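Local coordinates for amphoterin-induced protein 1 (Mus musculus, PDB 2XOT) that promotes growth and fasciculation of neurites as a dimerising cell-adhesion protein whose extracellular part joins leucine-rich repeats to an immunoglobulin domain, at residues Gln209-Ser212 against His213-Tyr216; Glu257-Leu260 against Gly261-Leu264. One frame throughout, in Å; residues are numbered along the deposited sequence.

Contact 1 of 2, residues Gln209-Ser212 against His213-Tyr216; sequences QLFS and HWQY
Leu210 lies over one face of the Trp214 indole, one helical turn apart on the same helix. Its CG sits 3.5 Å above the ring plane, displaced toward the rim, and the two methyls spread along the indole: CD1 approaches Trp214 NE1 at 3.6 Å, while CD2 reaches the benzo ring at CZ2. The first torsion of Trp214 (chi1 -66°) sets CG beside its own backbone N, which folds the indole back along the preceding turn and brings Trp214 CD1 to 3.0 Å from Leu210 O. That same carbonyl oxygen accepts the hydrogen bond of Trp214 N, in the carbonyl plane, so backbone and side chain of one residue converge on it. Phe211 flanks the indole on its benzo side; the two six-membered rings meet obliquely, with planes at 58° and Phe211 CE1 4.2 Å from Trp214 CE3.

This buried apolar flank contrasts with the side where Gln215 is partly and Tyr216 fully exposed, and where a water reaches the Ser212 carbonyl. Across this side the contacts are the helical backbone bonds and a water bridge: Gln215 N bonds to Phe211 O at 2.8 Å, and Tyr216 N to Ser212 O. The latter oxygen also accepts from the water, which donates a second hydrogen bond to Gln215 OE1 at 3.2 Å and thus ties a side-chain amide to the helix backbone.

Within the LRRCT region, helix 205-216 turns its apolar flank to the body of the cap: Leu210 packs on Leu180 and Leu183 of helix 180-184, Trp214 on Ser221 and Val222 of helix 220-223, and Phe211 on Ile240. The rings of His213 and Tyr216 both meet Tyr251, in the chain that leads on to strand 257-259.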
ATOM      1  N   GLN B 209       5.191  18.411 -30.349  1.00 26.96           N
ATOM      2  CA  GLN B 209       3.911  18.992 -29.991  1.00 27.53           C
ATOM      3  C   GLN B 209       3.191  18.214 -28.905  1.00 26.89           C
ATOM      4  O   GLN B 209       2.505  18.807 -28.066  1.00 27.22           O
ATOM      5  CB  GLN B 209       3.048  19.115 -31.242  1.00 28.20           C
ATOM      6  CG  GLN B 209       3.502  20.311 -32.076  1.00 30.84           C
ATOM      7  CD  GLN B 209       3.158  20.235 -33.539  1.00 34.32           C
ATOM      8  OE1 GLN B 209       3.652  21.051 -34.341  1.00 37.38           O
ATOM      9  NE2 GLN B 209       2.330  19.268 -33.914  1.00 34.45           N
ATOM     10  N   LEU B 210       3.346  16.889 -28.920  1.00 25.96           N
ATOM     11  CA  LEU B 210       2.810  16.049 -27.862  1.00 24.75           C
ATOM     12  C   LEU B 210       3.476  16.381 -26.529  1.00 23.91           C
ATOM     13  O   LEU B 210       2.809  16.710 -25.564  1.00 23.34           O
ATOM     14  CB  LEU B 210       2.997  14.564 -28.202  1.00 24.48           C
ATOM     15  CG  LEU B 210       2.412  13.599 -27.149  1.00 25.25           C
ATOM     16  CD1 LEU B 210       0.881  13.334 -27.363  1.00 24.38           C
ATOM     17  CD2 LEU B 210       3.189  12.294 -27.118  1.00 25.72           C
ATOM     18  N   PHE B 211       4.796  16.283 -26.481  1.00 23.86           N
ATOM     19  CA  PHE B 211       5.530  16.482 -25.245  1.00 24.13           C
ATOM     20  C   PHE B 211       5.465  17.948 -24.774  1.00 25.13           C
ATOM     21  O   PHE B 211       5.521  18.228 -23.576  1.00 25.77           O
ATOM     22  CB  PHE B 211       6.969  15.978 -25.414  1.00 24.32           C
ATOM     23  CG  PHE B 211       7.082  14.469 -25.359  1.00 24.00           C
ATOM     24  CD1 PHE B 211       6.973  13.801 -24.156  1.00 24.93           C
ATOM     25  CD2 PHE B 211       7.232  13.718 -26.506  1.00 24.56           C
ATOM     26  CE1 PHE B 211       7.017  12.416 -24.097  1.00 24.70           C
ATOM     27  CE2 PHE B 211       7.297  12.322 -26.433  1.00 24.02           C
ATOM     28  CZ  PHE B 211       7.198  11.685 -25.238  1.00 22.16           C
ATOM     29  N   SER B 212       5.342  18.871 -25.726  1.00 25.78           N
ATOM     30  CA  SER B 212       5.176  20.292 -25.415  1.00 27.19           C
ATOM     31  C   SER B 212       3.877  20.514 -24.634  1.00 26.83           C
ATOM     32  O   SER B 212       3.862  21.192 -23.622  1.00 27.96           O
ATOM     33  CB  SER B 212       5.183  21.117 -26.708  1.00 27.61           C
ATOM     34  OG  SER B 212       4.922  22.490 -26.453  1.00 30.40           O
ATOM     35  N   HIS B 213       2.795  19.900 -25.087  1.00 26.84           N
ATOM     36  CA  HIS B 213       1.563  19.923 -24.341  1.00 26.57           C
ATOM     37  C   HIS B 213       1.734  19.325 -22.938  1.00 26.43           C
ATOM     38  O   HIS B 213       1.375  19.957 -21.945  1.00 25.02           O
ATOM     39  CB  HIS B 213       0.453  19.197 -25.111  1.00 27.78           C
ATOM     40  CG  HIS B 213      -0.830  19.107 -24.349  1.00 28.55           C
ATOM     41  ND1 HIS B 213      -1.483  20.226 -23.887  1.00 29.85           N
ATOM     42  CD2 HIS B 213      -1.550  18.043 -23.926  1.00 29.20           C
ATOM     43  CE1 HIS B 213      -2.559  19.856 -23.220  1.00 30.88           C
ATOM     44  NE2 HIS B 213      -2.627  18.535 -23.233  1.00 31.78           N
ATOM     45  N   TRP B 214       2.317  18.126 -22.855  1.00 25.89           N
ATOM     46  CA  TRP B 214       2.504  17.450 -21.575  1.00 25.97           C
ATOM     47  C   TRP B 214       3.329  18.283 -20.609  1.00 26.69           C
ATOM     48  O   TRP B 214       3.073  18.293 -19.391  1.00 27.34           O
ATOM     49  CB  TRP B 214       3.179  16.087 -21.779  1.00 25.84           C
ATOM     50  CG  TRP B 214       2.356  15.075 -22.532  1.00 25.06           C
ATOM     51  CD1 TRP B 214       1.304  15.301 -23.365  1.00 26.48           C
ATOM     52  CD2 TRP B 214       2.574  13.667 -22.547  1.00 25.57           C
ATOM     53  NE1 TRP B 214       0.840  14.112 -23.881  1.00 25.67           N
ATOM     54  CE2 TRP B 214       1.607  13.097 -23.389  1.00 26.25           C
ATOM     55  CE3 TRP B 214       3.491  12.831 -21.916  1.00 26.49           C
ATOM     56  CZ2 TRP B 214       1.528  11.729 -23.616  1.00 26.60           C
ATOM     57  CZ3 TRP B 214       3.416  11.477 -22.151  1.00 26.02           C
ATOM     58  CH2 TRP B 214       2.444  10.943 -22.992  1.00 25.81           C
ATOM     59  N   GLN B 215       4.314  18.995 -21.148  1.00 27.53           N
ATOM     60  CA  GLN B 215       5.132  19.907 -20.352  1.00 28.71           C
ATOM     61  C   GLN B 215       4.341  21.120 -19.814  1.00 29.31           C
ATOM     62  O   GLN B 215       4.450  21.484 -18.641  1.00 29.13           O
ATOM     63  CB  GLN B 215       6.311  20.399 -21.187  1.00 28.61           C
ATOM     64  CG  GLN B 215       7.330  21.163 -20.380  1.00 29.51           C
ATOM     65  CD  GLN B 215       8.393  21.792 -21.234  1.00 29.01           C
ATOM     66  OE1 GLN B 215       8.098  22.460 -22.217  1.00 29.47           O
ATOM     67  NE2 GLN B 215       9.648  21.569 -20.866  1.00 30.35           N
ATOM     68  N   TYR B 216       3.553  21.743 -20.682  1.00 30.36           N
ATOM     69  CA  TYR B 216       2.679  22.841 -20.275  1.00 31.63           C
ATOM     70  C   TYR B 216       1.719  22.379 -19.154  1.00 31.31           C
ATOM     71  O   TYR B 216       1.452  23.111 -18.214  1.00 30.90           O
ATOM     72  CB  TYR B 216       1.900  23.370 -21.491  1.00 33.03           C
ATOM     73  CG  TYR B 216       0.705  24.244 -21.141  1.00 34.82           C
ATOM     74  CD1 TYR B 216       0.862  25.586 -20.824  1.00 36.40           C
ATOM     75  CD2 TYR B 216      -0.580  23.719 -21.134  1.00 36.10           C
ATOM     76  CE1 TYR B 216      -0.238  26.390 -20.502  1.00 36.98           C
ATOM     77  CE2 TYR B 216      -1.693  24.513 -20.816  1.00 38.11           C
ATOM     78  CZ  TYR B 216      -1.510  25.843 -20.497  1.00 37.40           C
ATOM     79  OH  TYR B 216      -2.611  26.620 -20.187  1.00 38.60           O
TER
HETATM   80  O   HOH W   1       5.231  23.584 -23.015  1.00 48.69           O

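Contact 2 of 2, residues Glu257-Leu260 against Gly261-Leu264; sequences EAHL and GDTL
The imidazole of His259 and the carboxylate of Asp262 lie side by side and point the same way, their planes 79° apart. Asp262 OD2 comes to the ring edge, 4.1 Å from His259 CD2, while Tyr336 meets the imidazole ring to ring. The carboxylate is approached from above its plane by His259 N, whose hydrogen bond to Asp262 OD2 runs 2.8 Å and is nearly straight. With CG beside its own backbone N (chi1 -79°), Asp262 swings its carboxylate back across the turn to reach this donor. In return Asp262 N bonds to His259 O at 3.0 Å, closing a type II beta turn in which Gly261 takes a positive phi of 86° that would jam a beta carbon against Leu260 O. An alanine in place of Asp262 is likely to leave His259 N without its carboxylate partner and the turn less firmly tied. Ala258 CB and Leu264 CD1 face each other loosely at 4.5 Å. The turn leaves edge strand 257-259 of the immunoglobulin domain, which pairs in parallel with strand 326-336, and leads into strand 264-266, where Leu264 bonds through its backbone to Phe305 of strand 302-305.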
ATOM      1  N   GLU B 257     -15.927  24.647 -30.484  1.00 45.52           N
ATOM      2  CA  GLU B 257     -16.976  25.312 -31.251  1.00 44.94           C
ATOM      3  C   GLU B 257     -18.212  24.425 -31.283  1.00 43.97           C
ATOM      4  O   GLU B 257     -18.118  23.220 -31.516  1.00 44.41           O
ATOM      5  CB  GLU B 257     -16.485  25.654 -32.667  1.00 44.84           C
ATOM      6  N   ALA B 258     -19.367  25.016 -31.004  1.00 42.97           N
ATOM      7  CA  ALA B 258     -20.628  24.285 -30.999  1.00 42.47           C
ATOM      8  C   ALA B 258     -21.682  25.020 -31.825  1.00 42.11           C
ATOM      9  O   ALA B 258     -21.598  26.225 -32.041  1.00 41.52           O
ATOM     10  CB  ALA B 258     -21.126  24.100 -29.577  1.00 42.08           C
ATOM     11  N   HIS B 259     -22.671  24.273 -32.296  1.00 42.02           N
ATOM     12  CA  HIS B 259     -23.825  24.865 -32.926  1.00 41.99           C
ATOM     13  C   HIS B 259     -24.964  24.887 -31.932  1.00 41.71           C
ATOM     14  O   HIS B 259     -25.051  24.062 -31.008  1.00 41.44           O
ATOM     15  CB  HIS B 259     -24.224  24.096 -34.189  1.00 42.38           C
ATOM     16  CG  HIS B 259     -23.185  24.131 -35.262  1.00 43.65           C
ATOM     17  ND1 HIS B 259     -23.083  25.164 -36.172  1.00 45.19           N
ATOM     18  CD2 HIS B 259     -22.180  23.271 -35.552  1.00 45.31           C
ATOM     19  CE1 HIS B 259     -22.068  24.932 -36.985  1.00 45.36           C
ATOM     20  NE2 HIS B 259     -21.503  23.789 -36.632  1.00 46.45           N
ATOM     21  N   LEU B 260     -25.842  25.854 -32.138  1.00 41.25           N
ATOM     22  CA  LEU B 260     -27.075  25.962 -31.383  1.00 40.94           C
ATOM     23  C   LEU B 260     -27.803  24.612 -31.317  1.00 40.32           C
ATOM     24  O   LEU B 260     -27.939  23.927 -32.325  1.00 40.89           O
ATOM     25  CB  LEU B 260     -27.952  27.016 -32.048  1.00 41.27           C
ATOM     26  CG  LEU B 260     -29.123  27.536 -31.238  1.00 41.81           C
ATOM     27  CD1 LEU B 260     -28.643  28.667 -30.317  1.00 42.57           C
ATOM     28  CD2 LEU B 260     -30.226  27.995 -32.204  1.00 42.55           C
ATOM     29  N   GLY B 261     -28.222  24.213 -30.121  1.00 39.84           N
ATOM     30  CA  GLY B 261     -28.949  22.952 -29.928  1.00 39.41           C
ATOM     31  C   GLY B 261     -28.066  21.723 -29.747  1.00 39.11           C
ATOM     32  O   GLY B 261     -28.567  20.638 -29.458  1.00 39.11           O
ATOM     33  N   ASP B 262     -26.756  21.867 -29.914  1.00 38.59           N
ATOM     34  CA  ASP B 262     -25.857  20.730 -29.719  1.00 38.41           C
ATOM     35  C   ASP B 262     -25.940  20.216 -28.288  1.00 37.94           C
ATOM     36  O   ASP B 262     -26.311  20.945 -27.362  1.00 37.51           O
ATOM     37  CB  ASP B 262     -24.403  21.109 -30.015  1.00 38.16           C
ATOM     38  CG  ASP B 262     -24.082  21.141 -31.493  1.00 39.04           C
ATOM     39  OD1 ASP B 262     -24.937  20.721 -32.297  1.00 39.82           O
ATOM     40  OD2 ASP B 262     -22.954  21.567 -31.855  1.00 40.04           O
ATOM     41  N   THR B 263     -25.594  18.947 -28.131  1.00 37.43           N
ATOM     42  CA  THR B 263     -25.420  18.351 -26.827  1.00 37.10           C
ATOM     43  C   THR B 263     -23.935  18.044 -26.717  1.00 36.47           C
ATOM     44  O   THR B 263     -23.368  17.431 -27.609  1.00 36.20           O
ATOM     45  CB  THR B 263     -26.287  17.100 -26.672  1.00 37.67           C
ATOM     46  OG1 THR B 263     -27.673  17.493 -26.663  1.00 38.70           O
ATOM     47  CG2 THR B 263     -25.956  16.372 -25.378  1.00 37.78           C
ATOM     48  N   LEU B 264     -23.312  18.502 -25.630  1.00 35.52           N
ATOM     49  CA  LEU B 264     -21.855  18.571 -25.520  1.00 34.74           C
ATOM     50  C   LEU B 264     -21.433  18.187 -24.100  1.00 33.69           C
ATOM     51  O   LEU B 264     -22.020  18.668 -23.138  1.00 32.09           O
ATOM     52  CB  LEU B 264     -21.412  20.023 -25.799  1.00 35.33           C
ATOM     53  CG  LEU B 264     -20.029  20.343 -26.382  1.00 36.15           C
ATOM     54  CD1 LEU B 264     -19.632  21.777 -26.046  1.00 36.08           C
ATOM     55  CD2 LEU B 264     -18.975  19.400 -25.898  1.00 38.18           C
TER

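How the contacts relate
The two contacts are local features of successive domains, with centres 28 Å apart and nearest atoms about 16 Å apart, so neither touches the other. Contact 1 belongs to helix 205-216 of the C-terminal cap that closes the leucine-rich repeats; contact 2 is a surface turn near the start of the immunoglobulin domain. The chain between them runs from the cap to the first strand of the immunoglobulin domain. Contact 1 combines regular helical bonds with a buried aromatic and leucine side, whereas contact 2 rests on two hydrogen bonds between His259 and Asp262. Neither segment pair meets the other subunit of the assembly, in keeping with homodimerisation through the repeats.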